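Long-range contacts in carboxylesterase SOBER1 (PDB 6AVX), which hydrolyses carboxylic esters with short acyl chains and phosphatidylcholine, and dampens the plant hypersensitive response triggered by the bacterial effector AvrBsT: residues 154-160 against 183-189; 106-112 against 130-136. The protein carries 1 engineered substitution. All blocks are in the same frame, centred on the assembly; numbering follows the deposited sequence.

Contact 1 (154-160 against 183-189); sequences ILWSHGT and TCEFKAY
Strands 154-159 and 184-189 run parallel with axes 4.7 Å apart, Ile154 level with Cys184 and Gly159 with Tyr189, joined by seven backbone hydrogen bonds that begin at Ile154 N to Thr183 O and end at Thr160 N to Tyr189 O. They form the edge of the alpha/beta-hydrolase sheet, strand 184-189 being outermost. On the sheet face that carries Cys184, Trp156 and Phe186, the flat Phe186 ring suits a place between sheet and helices: its CE1 comes to 3.5 Å from Trp156 CD1, and the pyrrole ring of Trp156 and the Phe186 ring are near parallel (21°) but slid apart, so that they barely overlap. With CG anti to the backbone N in both (chi1 -167° for Trp156, -173° for Phe186), the two side chains cross at a slant. Helix 173-180 packs against this face. On the other face, which helix 198-212 covers, Leu155 CD1 lies 3.7 Å from Glu185 CD, alongside the extended glutamate, whose OE2 bonds Tyr203 OH. Further along, one water joins Ser157 OG to Tyr189 OH. His158 packs its CB on Phe186 CZ, and its ring is held at both nitrogens: NE2 bonds Val165 O, while ND1 accepts Trp156 NE1 in the plane of both rings at 3.1 Å.

Contact 2 (106-112 against 130-136); sequences GLSQGGA and VLSGWVP
Ser108 N reaches Leu131 O at 2.8 Å in a nearly straight bond (175°), and Leu131 N bonds Gly106 O at 2.9 Å; together they tie the parallel strands 102-107 and 127-131 where the first turns sharply into helix 109-120. This is the nucleophile elbow of the alpha/beta hydrolases, within a beta-alpha-beta unit, and Ser108 is by similarity the catalytic nucleophile. Its positive phi of 60° belongs to that strained turn. Glycines suit the tight bend: Gly106 and Gly111 have no side chain, and the room a CB would need is taken by Gly110 O at the first and by Gly106 O and Val130 CG1 at the second. Within the turn, Leu107 O accepts Gly110 N, and Ser108 O accepts Ala112 N together with a weak bond from Gly111 N. Ser132 O, buried here, has no conventional hydrogen-bond partner in the model, although the CA of Ser108 makes a CA-H...O contact with it at 3.3 Å. The amide of Gln109 finds its partners outside the two segments: OE1 accepts Trp59 N, and NE2 is bonded to Ser58 OG. Leu107 CD1 lies 4.0 Å from Leu131 CB, the two side chains crossing at about a right angle, an apolar filling beside the paired strands. Beyond the elbow, the small methyl of Ala112 lets helix and loop come close, and Trp134 supplies a broad flat surface for it. With chi1 at 65°, Trp134 CG sits between its own N and carbonyl carbon, which turns the indole back over the start of the helix. Ala112 CB then lies over the five-membered ring of Trp134 in a CH-pi contact, 3.9 Å from the centroid, while Ser108 OG meets the indole edge in plane, 3.6 Å from Trp134 CZ3.

Strand 127-131 of contact 2 and strand 154-159 of contact 1 are neighbours in one sheet, so the two contacts, with centres about 11 Å apart, join directly. Ser157 is the bridge: its O lies 2.8 Å from Ser132 N and its N 2.9 Å from Val130 O, both probable hydrogen bonds. Trp156 CZ2 and His158 CE1 each pack 3.3 Å from Gly133 O. The presumed catalytic triad gathers beyond the C-terminal ends of the sheet strands, Ser108 directly after strand 102-107, Asp162 after 154-159 and His194 after 184-189. Between nearest side-chain atoms, Ser108 is about 3 Å from His194, while Ser132 and His158 each come to about 4 Å from Asp162.

Contact 1 (154-160 against 183-189)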
loop_
_atom_site.group_PDB
_atom_site.type_symbol
_atom_site.label_atom_id
_atom_site.label_comp_id
_atom_site.label_asym_id
_atom_site.label_seq_id
_atom_site.Cartn_x
_atom_site.Cartn_y
_atom_site.Cartn_z
ATOM N N ILE A 154 8.776 -1.378 -5.409
ATOM C CA ILE A 154 7.998 -0.564 -4.478
ATOM C C ILE A 154 8.333 0.896 -4.727
ATOM O O ILE A 154 9.512 1.261 -4.823
ATOM C CB ILE A 154 8.304 -0.925 -3.017
ATOM C CG1 ILE A 154 8.072 -2.413 -2.747
ATOM C CG2 ILE A 154 7.482 -0.077 -2.078
ATOM C CD1 ILE A 154 6.645 -2.901 -2.918
ATOM N N LEU A 155 7.313 1.728 -4.816
ATOM C CA LEU A 155 7.467 3.179 -4.783
ATOM C C LEU A 155 6.818 3.673 -3.503
ATOM O O LEU A 155 5.606 3.514 -3.331
ATOM C CB LEU A 155 6.808 3.836 -5.996
ATOM C CG LEU A 155 6.754 5.369 -5.936
ATOM C CD1 LEU A 155 8.142 5.982 -5.916
ATOM C CD2 LEU A 155 5.965 5.903 -7.095
ATOM N N TRP A 156 7.600 4.255 -2.613
ATOM C CA TRP A 156 7.115 4.754 -1.335
ATOM C C TRP A 156 7.146 6.272 -1.371
ATOM O O TRP A 156 8.213 6.853 -1.576
ATOM C CB TRP A 156 8.028 4.259 -0.223
ATOM C CG TRP A 156 7.472 4.439 1.149
ATOM C CD1 TRP A 156 7.170 5.606 1.782
ATOM C CD2 TRP A 156 7.130 3.397 2.063
ATOM N NE1 TRP A 156 6.661 5.352 3.030
ATOM C CE2 TRP A 156 6.628 3.995 3.228
ATOM C CE3 TRP A 156 7.201 2.000 1.998
ATOM C CZ2 TRP A 156 6.218 3.248 4.324
ATOM C CZ3 TRP A 156 6.784 1.259 3.070
ATOM C CH2 TRP A 156 6.299 1.884 4.225
ATOM N N SER A 157 5.996 6.903 -1.172
ATOM C CA SER A 157 5.840 8.351 -1.162
ATOM C C SER A 157 5.475 8.763 0.254
ATOM O O SER A 157 4.592 8.151 0.856
ATOM C CB SER A 157 4.703 8.748 -2.103
ATOM O OG SER A 157 4.991 8.382 -3.449
ATOM N N HIS A 158 6.142 9.773 0.807
ATOM C CA HIS A 158 5.858 10.175 2.185
ATOM C C HIS A 158 6.097 11.667 2.343
ATOM O O HIS A 158 7.083 12.209 1.819
ATOM C CB HIS A 158 6.731 9.407 3.178
ATOM C CG HIS A 158 6.051 9.044 4.461
ATOM N ND1 HIS A 158 5.822 7.731 4.824
ATOM C CD2 HIS A 158 5.560 9.804 5.471
ATOM C CE1 HIS A 158 5.216 7.705 5.997
ATOM N NE2 HIS A 158 5.036 8.950 6.409
ATOM N N GLY A 159 5.209 12.312 3.089
ATOM C CA GLY A 159 5.352 13.728 3.380
ATOM C C GLY A 159 6.275 13.934 4.562
ATOM O O GLY A 159 6.179 13.261 5.583
ATOM N N THR A 160 7.181 14.906 4.420
ATOM C CA THR A 160 8.159 15.122 5.477
ATOM C C THR A 160 7.527 15.656 6.751
ATOM O O THR A 160 8.091 15.468 7.834
ATOM C CB THR A 160 9.259 16.095 5.045
ATOM O OG1 THR A 160 8.691 17.370 4.744
ATOM C CG2 THR A 160 10.006 15.587 3.832
ATOM N N THR A 183 13.542 -3.990 -3.950
ATOM C CA THR A 183 13.971 -2.696 -4.462
ATOM C C THR A 183 12.880 -1.661 -4.230
ATOM O O THR A 183 11.732 -1.854 -4.643
ATOM C CB THR A 183 14.271 -2.820 -5.955
ATOM O OG1 THR A 183 15.290 -3.810 -6.146
ATOM C CG2 THR A 183 14.750 -1.501 -6.532
ATOM N N CYS A 184 13.238 -0.559 -3.582
ATOM C CA CYS A 184 12.285 0.489 -3.248
ATOM C C CYS A 184 12.836 1.841 -3.661
ATOM O O CYS A 184 13.980 2.177 -3.334
ATOM C CB CYS A 184 12.019 0.470 -1.747
ATOM S SG CYS A 184 10.897 1.723 -1.160
ATOM N N GLU A 185 12.029 2.605 -4.379
ATOM C CA GLU A 185 12.285 4.021 -4.582
ATOM C C GLU A 185 11.511 4.784 -3.522
ATOM O O GLU A 185 10.300 4.588 -3.372
ATOM C CB GLU A 185 11.824 4.511 -5.953
ATOM C CG GLU A 185 12.106 6.023 -6.099
ATOM C CD GLU A 185 11.525 6.689 -7.330
ATOM O OE1 GLU A 185 11.080 6.005 -8.271
ATOM O OE2 GLU A 185 11.527 7.941 -7.333
ATOM N N PHE A 186 12.186 5.655 -2.793
ATOM C CA PHE A 186 11.547 6.466 -1.772
ATOM C C PHE A 186 11.467 7.893 -2.295
ATOM O O PHE A 186 12.484 8.467 -2.723
ATOM C CB PHE A 186 12.359 6.402 -0.487
ATOM C CG PHE A 186 11.704 7.064 0.681
ATOM C CD1 PHE A 186 10.865 6.364 1.525
ATOM C CD2 PHE A 186 11.940 8.407 0.944
ATOM C CE1 PHE A 186 10.270 6.998 2.622
ATOM C CE2 PHE A 186 11.351 9.034 2.025
ATOM C CZ PHE A 186 10.513 8.322 2.865
ATOM N N LYS A 187 10.268 8.456 -2.300
ATOM C CA LYS A 187 10.012 9.797 -2.808
ATOM C C LYS A 187 9.481 10.641 -1.657
ATOM O O LYS A 187 8.343 10.446 -1.209
ATOM C CB LYS A 187 9.008 9.743 -3.959
ATOM C CG LYS A 187 8.809 11.050 -4.690
ATOM C CD LYS A 187 10.077 11.483 -5.399
ATOM C CE LYS A 187 9.847 12.739 -6.220
ATOM N NZ LYS A 187 11.093 13.545 -6.319
ATOM N N ALA A 188 10.308 11.568 -1.166
ATOM C CA ALA A 188 9.905 12.470 -0.099
ATOM C C ALA A 188 9.198 13.673 -0.695
ATOM O O ALA A 188 9.573 14.167 -1.767
ATOM C CB ALA A 188 11.120 12.961 0.691
ATOM N N TYR A 189 8.184 14.154 0.012
ATOM C CA TYR A 189 7.430 15.342 -0.377
ATOM C C TYR A 189 7.623 16.402 0.700
ATOM O O TYR A 189 6.953 16.354 1.745
ATOM C CB TYR A 189 5.953 15.001 -0.607
ATOM C CG TYR A 189 5.832 14.286 -1.926
ATOM C CD1 TYR A 189 5.656 15.010 -3.087
ATOM C CD2 TYR A 189 5.981 12.910 -2.024
ATOM C CE1 TYR A 189 5.610 14.402 -4.310
ATOM C CE2 TYR A 189 5.933 12.281 -3.259
ATOM C CZ TYR A 189 5.747 13.041 -4.397
ATOM O OH TYR A 189 5.702 12.479 -5.648
HETATM O O HOH W 1 4.739 10.007 -5.631
#

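Contact 2 (106-112 against 130-136)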
loop_
_atom_site.group_PDB
_atom_site.type_symbol
_atom_site.label_atom_id
_atom_site.label_comp_id
_atom_site.label_asym_id
_atom_site.label_seq_id
_atom_site.Cartn_x
_atom_site.Cartn_y
_atom_site.Cartn_z
ATOM N N GLY A 106 -1.950 2.252 -2.026
ATOM C CA GLY A 106 -2.814 2.602 -0.915
ATOM C C GLY A 106 -2.240 3.688 -0.036
ATOM O O GLY A 106 -1.024 3.916 0.013
ATOM N N LEU A 107 -3.142 4.332 0.694
ATOM C CA LEU A 107 -2.826 5.419 1.613
ATOM C C LEU A 107 -2.839 4.946 3.058
ATOM O O LEU A 107 -3.840 4.395 3.525
ATOM C CB LEU A 107 -3.853 6.539 1.462
ATOM C CG LEU A 107 -3.674 7.730 2.409
ATOM C CD1 LEU A 107 -2.352 8.464 2.157
ATOM C CD2 LEU A 107 -4.845 8.688 2.302
ATOM N N SER A 108 -1.750 5.221 3.775
ATOM C CA SER A 108 -1.658 5.085 5.221
ATOM C C SER A 108 -1.909 3.634 5.613
ATOM O O SER A 108 -1.129 2.771 5.224
ATOM C CB SER A 108 -2.545 6.112 5.916
ATOM O OG SER A 108 -2.165 6.175 7.280
ATOM N N GLN A 109 -2.986 3.325 6.334
ATOM C CA GLN A 109 -3.285 1.928 6.621
ATOM C C GLN A 109 -3.322 1.091 5.341
ATOM O O GLN A 109 -2.839 -0.042 5.310
ATOM C CB GLN A 109 -4.632 1.835 7.342
ATOM C CG GLN A 109 -4.951 0.442 7.838
ATOM C CD GLN A 109 -6.357 0.320 8.347
ATOM O OE1 GLN A 109 -7.315 0.678 7.667
ATOM N NE2 GLN A 109 -6.490 -0.188 9.558
ATOM N N GLY A 110 -3.881 1.640 4.269
ATOM C CA GLY A 110 -3.920 0.937 3.001
ATOM C C GLY A 110 -2.561 0.828 2.338
ATOM O O GLY A 110 -2.331 -0.087 1.538
ATOM N N GLY A 111 -1.655 1.762 2.634
ATOM C CA GLY A 111 -0.279 1.637 2.174
ATOM C C GLY A 111 0.486 0.551 2.915
ATOM O O GLY A 111 1.237 -0.215 2.306
ATOM N N ALA A 112 0.321 0.477 4.234
ATOM C CA ALA A 112 0.868 -0.645 4.989
ATOM C C ALA A 112 0.341 -1.965 4.440
ATOM O O ALA A 112 1.095 -2.932 4.268
ATOM C CB ALA A 112 0.509 -0.477 6.461
ATOM N N VAL A 130 3.134 2.724 -2.076
ATOM C CA VAL A 130 2.769 3.012 -0.694
ATOM C C VAL A 130 2.742 4.522 -0.532
ATOM O O VAL A 130 3.724 5.196 -0.865
ATOM C CB VAL A 130 3.798 2.387 0.261
ATOM C CG1 VAL A 130 3.516 2.796 1.701
ATOM C CG2 VAL A 130 3.850 0.864 0.094
ATOM N N LEU A 131 1.636 5.064 -0.027
ATOM C CA LEU A 131 1.541 6.496 0.256
ATOM C C LEU A 131 1.409 6.655 1.759
ATOM O O LEU A 131 0.412 6.228 2.357
ATOM C CB LEU A 131 0.359 7.145 -0.460
ATOM C CG LEU A 131 0.415 7.219 -1.991
ATOM C CD1 LEU A 131 0.072 5.886 -2.653
ATOM C CD2 LEU A 131 -0.530 8.295 -2.484
ATOM N N SER A 132 2.418 7.229 2.380
ATOM C CA SER A 132 2.343 7.588 3.793
ATOM C C SER A 132 2.009 6.396 4.680
ATOM O O SER A 132 1.250 6.500 5.639
ATOM C CB SER A 132 1.346 8.719 4.006
ATOM O OG SER A 132 1.621 9.791 3.107
ATOM N N GLY A 133 2.603 5.253 4.363
ATOM C CA GLY A 133 2.377 4.034 5.096
ATOM C C GLY A 133 3.440 3.754 6.137
ATOM O O GLY A 133 4.200 4.628 6.562
ATOM N N TRP A 134 3.488 2.495 6.552
ATOM C CA TRP A 134 4.461 2.028 7.529
ATOM C C TRP A 134 4.648 0.539 7.306
ATOM O O TRP A 134 3.901 -0.090 6.571
ATOM C CB TRP A 134 4.016 2.336 8.952
ATOM C CG TRP A 134 2.766 1.622 9.406
ATOM C CD1 TRP A 134 2.706 0.431 10.067
ATOM C CD2 TRP A 134 1.414 2.082 9.296
ATOM N NE1 TRP A 134 1.411 0.118 10.353
ATOM C CE2 TRP A 134 0.591 1.122 9.918
ATOM C CE3 TRP A 134 0.823 3.227 8.764
ATOM C CZ2 TRP A 134 -0.793 1.261 9.996
ATOM C CZ3 TRP A 134 -0.542 3.375 8.850
ATOM C CH2 TRP A 134 -1.341 2.399 9.480
ATOM N N VAL A 135 5.669 -0.026 7.943
ATOM C CA VAL A 135 5.957 -1.453 7.851
ATOM C C VAL A 135 5.117 -2.164 8.906
ATOM O O VAL A 135 5.339 -1.937 10.102
ATOM C CB VAL A 135 7.449 -1.736 8.049
ATOM C CG1 VAL A 135 7.721 -3.229 7.916
ATOM C CG2 VAL A 135 8.267 -0.971 7.017
ATOM N N PRO A 136 4.144 -3.005 8.525
ATOM C CA PRO A 136 3.166 -3.481 9.505
ATOM C C PRO A 136 3.512 -4.820 10.113
ATOM O O PRO A 136 2.631 -5.521 10.614
ATOM C CB PRO A 136 1.885 -3.572 8.675
ATOM C CG PRO A 136 2.376 -4.035 7.388
ATOM C CD PRO A 136 3.699 -3.339 7.158
#